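Local coordinates for protein ORF10 (Moritella marina, PDB 6RIW) that probably catalyses the chain-extending condensation of acyl groups in polyunsaturated fatty acid synthesis, through a ketosynthase-chain length factor didomain that forms this piece of the protein, at residues Tyr95-Ala100 with Ala263-Leu268. Sequence-based numbering, arbitrary orientation.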
# COMPACT_ATOMS: atom_id res chain seq x y z
N TYR A 95 8.79 15.71 -5.47
CA TYR A 95 9.78 16.12 -6.46
C TYR A 95 9.37 15.68 -7.87
O TYR A 95 9.33 16.51 -8.80
CB TYR A 95 11.15 15.54 -6.10
CG TYR A 95 12.18 15.76 -7.21
CD1 TYR A 95 12.73 17.03 -7.41
CD2 TYR A 95 12.58 14.73 -8.05
CE1 TYR A 95 13.65 17.26 -8.41
CE2 TYR A 95 13.53 14.95 -9.08
CZ TYR A 95 14.06 16.23 -9.24
OH TYR A 95 14.97 16.50 -10.23
N VAL A 96 9.08 14.39 -8.07
CA VAL A 96 8.75 13.95 -9.43
C VAL A 96 7.40 14.49 -9.88
O VAL A 96 7.17 14.66 -11.09
CB VAL A 96 8.80 12.41 -9.57
CG1 VAL A 96 10.25 11.92 -9.35
CG2 VAL A 96 7.78 11.71 -8.63
N THR A 97 6.49 14.81 -8.95
CA THR A 97 5.24 15.46 -9.35
C THR A 97 5.50 16.85 -9.93
O THR A 97 5.02 17.17 -11.03
CB THR A 97 4.29 15.54 -8.16
OG1 THR A 97 3.87 14.22 -7.82
CG2 THR A 97 3.04 16.33 -8.54
N LYS A 98 6.25 17.68 -9.21
CA LYS A 98 6.57 19.03 -9.67
C LYS A 98 7.31 18.98 -11.00
O LYS A 98 7.00 19.74 -11.93
CB LYS A 98 7.41 19.76 -8.62
CG LYS A 98 7.57 21.27 -8.84
CD LYS A 98 7.61 21.97 -7.49
CE LYS A 98 8.41 23.25 -7.49
NZ LYS A 98 9.25 23.30 -6.24
N GLN A 99 8.30 18.10 -11.10
CA GLN A 99 9.10 18.03 -12.32
C GLN A 99 8.27 17.56 -13.50
O GLN A 99 8.40 18.09 -14.61
CB GLN A 99 10.31 17.10 -12.11
CG GLN A 99 11.36 17.63 -11.10
CD GLN A 99 11.98 18.94 -11.55
OE1 GLN A 99 12.46 19.06 -12.68
NE2 GLN A 99 11.98 19.94 -10.68
N ALA A 100 7.41 16.56 -13.28
CA ALA A 100 6.60 16.05 -14.38
C ALA A 100 5.58 17.07 -14.84
O ALA A 100 5.38 17.24 -16.04
CB ALA A 100 5.91 14.74 -13.99
N ALA A 263 11.68 7.04 -7.38
CA ALA A 263 10.34 7.50 -7.70
C ALA A 263 10.28 7.91 -9.16
O ALA A 263 11.29 8.26 -9.77
CB ALA A 263 9.90 8.67 -6.81
N GLY A 264 9.07 7.86 -9.72
CA GLY A 264 8.84 8.35 -11.07
C GLY A 264 7.42 8.84 -11.22
O GLY A 264 6.52 8.44 -10.49
N MET A 265 7.22 9.73 -12.19
CA MET A 265 5.88 10.23 -12.44
C MET A 265 5.70 10.54 -13.92
O MET A 265 6.61 11.06 -14.56
CB MET A 265 5.59 11.50 -11.61
CG MET A 265 4.12 11.89 -11.54
SD MET A 265 3.05 10.75 -10.61
CE MET A 265 3.84 10.74 -8.97
N MET A 266 4.51 10.25 -14.45
CA MET A 266 4.15 10.62 -15.82
C MET A 266 2.84 11.39 -15.82
O MET A 266 1.97 11.17 -14.97
CB MET A 266 4.01 9.39 -16.68
CG MET A 266 5.31 8.80 -17.19
SD MET A 266 5.03 7.05 -17.54
CE MET A 266 3.31 7.12 -18.01
N VAL A 267 2.68 12.28 -16.80
CA VAL A 267 1.46 13.06 -17.00
C VAL A 267 0.76 12.52 -18.25
O VAL A 267 1.38 12.45 -19.32
CB VAL A 267 1.75 14.57 -17.16
CG1 VAL A 267 0.43 15.33 -17.24
CG2 VAL A 267 2.62 15.08 -16.04
N LEU A 268 -0.52 12.14 -18.11
CA LEU A 268 -1.29 11.49 -19.16
C LEU A 268 -2.50 12.31 -19.56
O LEU A 268 -3.22 12.85 -18.71
CB LEU A 268 -1.78 10.10 -18.71
CG LEU A 268 -0.75 9.15 -18.13
CD1 LEU A 268 -1.40 7.82 -17.74
CD2 LEU A 268 0.38 8.92 -19.13
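Val96 and Ala100, one helical turn apart, press against Met265 and its neighbours on the strand. No hydrogen bond joins the two segments, and the contact is buried and made by van der Waals packing, partly of methyls against backbone carbonyls. Val96 meets the strand with both methyls. Its CG2 lies 3.7 Å from Met265 CB, and CG1 approaches Ala263 O at 3.8 Å. Ala263 CB faces the fork between the two methyls, 4.1 Å from Val96 CG2. With an alanine at Val96 both methyls go, and a gap would probably open over Ala263 and beside Met265 CB, where CG2 now packs. Further along, Ala100 CB fits between Met265 CB and Val267, with Val267 CG2 3.9 Å away.

The methionine is bent. CG stands anti to the backbone N (chi1 -166°), and turns at chi2 (68°) and chi3 bring CE back to the helix. There the methyl lies 4.1 Å from Val96 CG2 and reaches Thr97 OG1 at 3.7 Å. That hydroxyl is hydrogen-bonded to Gly93 O in the preceding turn, so the methyl merely packs against it.

Helix carbonyls also take part, but only by van der Waals contact. Val96 O touches Met265 CB, and Val267 CG2 comes to 3.5 Å from Ala100 O. Val96 O is already used inside the helix, where it accepts the bond from Ala100 N.

The axes of segments 95-100 and 263-268 run in roughly the same direction, at 31°, and approach to 7.3 Å. Strand 259-270 is hydrogen-bonded, antiparallel, to strands 4-12 and 217-224, whose Ala10 and Leu219 extend the apolar surface under the helix. A helix packed on a mixed sheet in this way is characteristic of the layered alpha/beta thiolase fold, here in the N-terminal ketosynthase part.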